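Local structure of inosine-uridine nucleoside N-ribohydrolase (Xanthomonas oryzae pv. oryzae, 4KL0) at residues 257-269 / 301-314. The protein binds calcium and probably hydrolyses N-glycosidic bonds of nucleosides, although its own activity remains uncertain. Numbering follows the deposited sequence.
Sequences QKNALKGLWEGIQ and ALSFDAIWPQVTKL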
loop_
_atom_site.group_PDB
_atom_site.type_symbol
_atom_site.label_atom_id
_atom_site.label_comp_id
_atom_site.label_asym_id
_atom_site.label_seq_id
_atom_site.Cartn_x
_atom_site.Cartn_y
_atom_site.Cartn_z
ATOM N N GLN A 257 13.855 -3.910 4.521
ATOM C CA GLN A 257 13.675 -5.119 3.738
ATOM C C GLN A 257 14.814 -6.100 4.010
ATOM O O GLN A 257 14.611 -7.302 4.210
ATOM C CB GLN A 257 13.544 -4.815 2.260
ATOM C CG GLN A 257 13.517 -6.082 1.428
ATOM C CD GLN A 257 12.262 -6.891 1.593
ATOM O OE1 GLN A 257 11.257 -6.657 0.898
ATOM N NE2 GLN A 257 12.287 -7.827 2.535
ATOM N N LYS A 258 16.033 -5.577 4.042
ATOM C CA LYS A 258 17.147 -6.504 4.219
ATOM C C LYS A 258 17.075 -7.132 5.621
ATOM O O LYS A 258 17.260 -8.340 5.731
ATOM C CB LYS A 258 18.476 -5.784 3.900
ATOM C CG LYS A 258 19.697 -6.651 3.978
ATOM C CD LYS A 258 20.891 -5.803 3.603
ATOM C CE LYS A 258 22.143 -6.588 3.885
ATOM N NZ LYS A 258 23.315 -5.655 3.802
ATOM N N ASN A 259 16.787 -6.360 6.664
ATOM C CA ASN A 259 16.763 -6.939 8.010
ATOM C C ASN A 259 15.574 -7.898 8.211
ATOM O O ASN A 259 15.734 -8.977 8.827
ATOM C CB ASN A 259 16.925 -5.866 9.095
ATOM C CG ASN A 259 18.248 -5.074 8.949
ATOM O OD1 ASN A 259 19.316 -5.653 8.631
ATOM N ND2 ASN A 259 18.183 -3.745 9.187
ATOM N N ALA A 260 14.378 -7.553 7.702
ATOM C CA ALA A 260 13.242 -8.480 7.739
ATOM C C ALA A 260 13.611 -9.831 7.114
ATOM O O ALA A 260 13.298 -10.939 7.648
ATOM C CB ALA A 260 12.017 -7.864 6.992
ATOM N N LEU A 261 14.302 -9.788 5.985
ATOM C CA LEU A 261 14.608 -11.004 5.280
ATOM C C LEU A 261 15.704 -11.814 6.034
ATOM O O LEU A 261 15.658 -13.062 6.086
ATOM C CB LEU A 261 15.045 -10.678 3.876
ATOM C CG LEU A 261 14.939 -11.936 3.051
ATOM C CD1 LEU A 261 13.466 -12.438 2.974
ATOM C CD2 LEU A 261 15.522 -11.672 1.667
ATOM N N LYS A 262 16.633 -11.060 6.614
ATOM C CA LYS A 262 17.707 -11.650 7.431
ATOM C C LYS A 262 17.077 -12.392 8.600
ATOM O O LYS A 262 17.410 -13.560 8.879
ATOM C CB LYS A 262 18.629 -10.544 7.944
ATOM C CG LYS A 262 19.724 -10.992 8.935
ATOM C CD LYS A 262 20.685 -9.804 9.243
ATOM C CE LYS A 262 21.820 -10.262 10.181
ATOM N NZ LYS A 262 22.256 -9.238 11.211
ATOM N N GLY A 263 16.140 -11.731 9.270
ATOM C CA GLY A 263 15.476 -12.353 10.413
ATOM C C GLY A 263 14.719 -13.608 9.993
ATOM O O GLY A 263 14.700 -14.627 10.717
ATOM N N LEU A 264 14.087 -13.584 8.827
ATOM C CA LEU A 264 13.332 -14.759 8.354
ATOM C C LEU A 264 14.284 -15.942 8.001
ATOM O O LEU A 264 14.107 -17.117 8.392
ATOM C CB LEU A 264 12.406 -14.308 7.196
ATOM C CG LEU A 264 11.648 -15.349 6.383
ATOM C CD1 LEU A 264 10.695 -16.101 7.355
ATOM C CD2 LEU A 264 10.871 -14.762 5.201
ATOM N N TRP A 265 15.368 -15.597 7.329
ATOM C CA TRP A 265 16.406 -16.580 7.013
ATOM C C TRP A 265 17.011 -17.249 8.255
ATOM O O TRP A 265 17.087 -18.486 8.321
ATOM C CB TRP A 265 17.524 -15.856 6.247
ATOM C CG TRP A 265 18.684 -16.761 6.081
ATOM C CD1 TRP A 265 19.861 -16.702 6.751
ATOM C CD2 TRP A 265 18.738 -17.916 5.260
ATOM N NE1 TRP A 265 20.663 -17.748 6.387
ATOM C CE2 TRP A 265 20.018 -18.503 5.452
ATOM C CE3 TRP A 265 17.862 -18.501 4.351
ATOM C CZ2 TRP A 265 20.419 -19.641 4.787
ATOM C CZ3 TRP A 265 18.254 -19.650 3.679
ATOM C CH2 TRP A 265 19.542 -20.221 3.909
ATOM N N GLU A 266 17.380 -16.447 9.255
ATOM C CA GLU A 266 18.052 -16.958 10.472
ATOM C C GLU A 266 17.085 -17.846 11.240
ATOM O O GLU A 266 17.478 -18.890 11.796
ATOM C CB GLU A 266 18.561 -15.802 11.336
ATOM C CG GLU A 266 19.726 -15.075 10.621
ATOM C CD GLU A 266 20.333 -13.895 11.370
ATOM O OE1 GLU A 266 19.748 -13.385 12.371
ATOM O OE2 GLU A 266 21.436 -13.481 10.928
ATOM N N GLY A 267 15.811 -17.466 11.199
ATOM C CA GLY A 267 14.779 -18.142 11.996
ATOM C C GLY A 267 14.549 -19.523 11.422
ATOM O O GLY A 267 14.429 -20.509 12.167
ATOM N N ILE A 268 14.507 -19.597 10.095
ATOM C CA ILE A 268 14.298 -20.833 9.348
ATOM C C ILE A 268 15.524 -21.724 9.528
ATOM O O ILE A 268 15.390 -22.918 9.800
ATOM C CB ILE A 268 14.068 -20.576 7.867
ATOM C CG1 ILE A 268 12.666 -19.990 7.641
ATOM C CG2 ILE A 268 14.225 -21.884 7.049
ATOM C CD1 ILE A 268 12.465 -19.465 6.214
ATOM N N GLN A 269 16.710 -21.129 9.382
ATOM C CA GLN A 269 17.975 -21.856 9.651
ATOM C C GLN A 269 17.958 -22.596 10.998
ATOM O O GLN A 269 18.406 -23.751 11.093
ATOM C CB GLN A 269 19.147 -20.887 9.623
ATOM C CG GLN A 269 19.989 -20.944 8.400
ATOM C CD GLN A 269 21.352 -20.306 8.631
ATOM O OE1 GLN A 269 21.548 -19.482 9.564
ATOM N NE2 GLN A 269 22.305 -20.700 7.812
ATOM N N ALA A 301 23.311 -23.733 5.759
ATOM C CA ALA A 301 24.292 -23.248 6.736
ATOM C C ALA A 301 24.918 -21.866 6.429
ATOM O O ALA A 301 25.771 -21.399 7.198
ATOM C CB ALA A 301 25.398 -24.315 6.948
ATOM N N LEU A 302 24.468 -21.190 5.359
ATOM C CA LEU A 302 25.004 -19.873 4.956
ATOM C C LEU A 302 24.636 -18.720 5.865
ATOM O O LEU A 302 23.549 -18.717 6.477
ATOM C CB LEU A 302 24.505 -19.519 3.572
ATOM C CG LEU A 302 25.458 -19.542 2.379
ATOM C CD1 LEU A 302 26.932 -19.659 2.838
ATOM C CD2 LEU A 302 25.046 -20.608 1.329
ATOM N N SER A 303 25.491 -17.710 5.937
ATOM C CA SER A 303 25.111 -16.517 6.674
ATOM C C SER A 303 24.238 -15.654 5.746
ATOM O O SER A 303 24.145 -15.913 4.532
ATOM C CB SER A 303 26.320 -15.744 7.211
ATOM O OG SER A 303 27.005 -15.141 6.133
ATOM N N PHE A 304 23.544 -14.677 6.316
ATOM C CA PHE A 304 22.623 -13.931 5.466
ATOM C C PHE A 304 23.357 -13.117 4.387
ATOM O O PHE A 304 22.805 -12.872 3.308
ATOM C CB PHE A 304 21.665 -13.068 6.271
ATOM C CG PHE A 304 20.688 -12.350 5.425
ATOM C CD1 PHE A 304 19.677 -13.054 4.763
ATOM C CD2 PHE A 304 20.793 -10.980 5.251
ATOM C CE1 PHE A 304 18.773 -12.365 3.952
ATOM C CE2 PHE A 304 19.877 -10.303 4.469
ATOM C CZ PHE A 304 18.888 -11.007 3.815
ATOM N N ASP A 305 24.607 -12.738 4.660
ATOM C CA ASP A 305 25.400 -12.002 3.667
ATOM C C ASP A 305 25.642 -12.785 2.388
ATOM O O ASP A 305 25.773 -12.190 1.326
ATOM C CB ASP A 305 26.713 -11.517 4.276
ATOM C CG ASP A 305 26.486 -10.522 5.398
ATOM O OD1 ASP A 305 25.837 -9.458 5.139
ATOM O OD2 ASP A 305 26.930 -10.811 6.543
ATOM N N ALA A 306 25.647 -14.117 2.468
ATOM C CA ALA A 306 25.757 -14.925 1.271
ATOM C C ALA A 306 24.433 -15.267 0.624
ATOM O O ALA A 306 24.394 -15.783 -0.491
ATOM C CB ALA A 306 26.612 -16.203 1.527
ATOM N N ILE A 307 23.325 -14.993 1.331
ATOM C CA ILE A 307 21.975 -15.223 0.795
ATOM C C ILE A 307 21.366 -13.973 0.073
ATOM O O ILE A 307 20.778 -14.101 -1.023
ATOM C CB ILE A 307 21.019 -15.664 1.927
ATOM C CG1 ILE A 307 21.422 -17.067 2.408
ATOM C CG2 ILE A 307 19.581 -15.654 1.414
ATOM C CD1 ILE A 307 21.168 -18.135 1.352
ATOM N N TRP A 308 21.513 -12.807 0.698
ATOM C CA TRP A 308 21.064 -11.511 0.114
ATOM C C TRP A 308 21.354 -11.439 -1.385
ATOM O O TRP A 308 20.424 -11.248 -2.197
ATOM C CB TRP A 308 21.663 -10.323 0.870
ATOM C CG TRP A 308 21.122 -8.919 0.470
ATOM C CD1 TRP A 308 21.867 -7.817 0.143
ATOM C CD2 TRP A 308 19.734 -8.496 0.405
ATOM N NE1 TRP A 308 21.040 -6.740 -0.131
ATOM C CE2 TRP A 308 19.728 -7.135 0.032
ATOM C CE3 TRP A 308 18.504 -9.145 0.628
ATOM C CZ2 TRP A 308 18.540 -6.402 -0.128
ATOM C CZ3 TRP A 308 17.323 -8.417 0.477
ATOM C CH2 TRP A 308 17.351 -7.071 0.100
ATOM N N PRO A 309 22.633 -11.693 -1.799
ATOM C CA PRO A 309 22.898 -11.670 -3.248
ATOM C C PRO A 309 22.129 -12.684 -4.094
ATOM O O PRO A 309 21.919 -12.507 -5.292
ATOM C CB PRO A 309 24.411 -11.989 -3.336
ATOM C CG PRO A 309 24.969 -11.590 -2.021
ATOM C CD PRO A 309 23.860 -11.902 -1.014
ATOM N N GLN A 310 21.727 -13.803 -3.525
ATOM C CA GLN A 310 20.990 -14.742 -4.377
ATOM C C GLN A 310 19.497 -14.412 -4.523
ATOM O O GLN A 310 18.768 -14.972 -5.391
ATOM C CB GLN A 310 21.112 -16.157 -3.823
ATOM C CG GLN A 310 22.490 -16.776 -4.004
ATOM C CD GLN A 310 22.423 -18.219 -3.618
ATOM O OE1 GLN A 310 21.593 -18.959 -4.151
ATOM N NE2 GLN A 310 23.183 -18.600 -2.608
ATOM N N VAL A 311 19.014 -13.535 -3.647
ATOM C CA VAL A 311 17.582 -13.238 -3.697
ATOM C C VAL A 311 17.297 -12.456 -4.964
ATOM O O VAL A 311 18.066 -11.542 -5.303
ATOM C CB VAL A 311 17.140 -12.451 -2.454
ATOM C CG1 VAL A 311 15.730 -11.886 -2.679
ATOM C CG2 VAL A 311 17.196 -13.374 -1.228
ATOM N N THR A 312 16.231 -12.851 -5.655
ATOM C CA THR A 312 15.722 -12.185 -6.864
ATOM C C THR A 312 14.240 -11.676 -6.811
ATOM O O THR A 312 13.801 -10.909 -7.693
ATOM C CB THR A 312 15.864 -13.124 -8.119
ATOM O OG1 THR A 312 14.882 -14.162 -8.077
ATOM C CG2 THR A 312 17.241 -13.752 -8.151
ATOM N N LYS A 313 13.463 -12.072 -5.799
ATOM C CA LYS A 313 12.011 -11.876 -5.863
ATOM C C LYS A 313 11.508 -11.280 -4.547
ATOM O O LYS A 313 11.442 -12.009 -3.549
ATOM C CB LYS A 313 11.304 -13.227 -6.024
ATOM C CG LYS A 313 11.715 -14.022 -7.277
ATOM C CD LYS A 313 10.699 -15.144 -7.562
ATOM C CE LYS A 313 11.159 -16.497 -6.997
ATOM N NZ LYS A 313 10.014 -17.476 -6.873
ATOM N N LEU A 314 11.120 -10.000 -4.544
ATOM C CA LEU A 314 10.593 -9.330 -3.350
ATOM C C LEU A 314 9.240 -8.697 -3.756
ATOM O O LEU A 314 9.174 -7.890 -4.716
ATOM C CB LEU A 314 11.561 -8.255 -2.831
ATOM C CG LEU A 314 12.921 -8.840 -2.396
ATOM C CD1 LEU A 314 13.909 -7.699 -2.307
ATOM C CD2 LEU A 314 12.796 -9.662 -1.066
#
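Phe304 lies flat against the 257-269 part of helix 248-269 as a knob in a hole formed by Lys258, Leu261, Lys262 and Trp265, a worked example of an aromatic ring packed on a helix backbone. CA of Lys262 stands over the ring centre, 3.5 Å from the centroid and only 7° off the normal, a CH-pi contact. With chi1 at -178°, CG of Phe304 is anti to the backbone N, which carries the ring over to the helix, where its face lies on Lys262. Leu261 meets this ring through CB, while its CD2 branch continues to the edge of the Trp308 indole and, tip to tip, to Val311 CG2 at 3.8 Å.

On one flank the extended chain of Lys258 runs across a face of Trp308 at about a right angle, its CD lying 4.0 Å from the centroid of the five-membered ring. Beyond it, the amide end of Gln257 packs on Leu314, CD to CD2 at 3.9 Å. On the other flank Ile307 CG1 lies over one face of Trp265, 3.7 Å from the centroid of the six-membered ring, and Gln269 CG, of the same helix as Trp265, over the rim of the other.

The polar edge begins at the same indole. Trp265 NE1 donates to Leu302 O at 3.0 Å, a bond bent to 150° at the hydrogen; the oxygen lies close to the ring plane, whereas the nitrogen stands above the carbonyl plane. Gln269 NE2 also approaches Leu302 O, at 2.7 Å.

The indole nitrogen of Trp308 is bound by Glu240 of helix 236-243, and Phe281 of helix 278-285 meets Trp265 edge-to-face. The weakly bonded helical turn near 304-307 and the chain on to Leu314 pack between these two helices and the C-terminal half of helix 248-269.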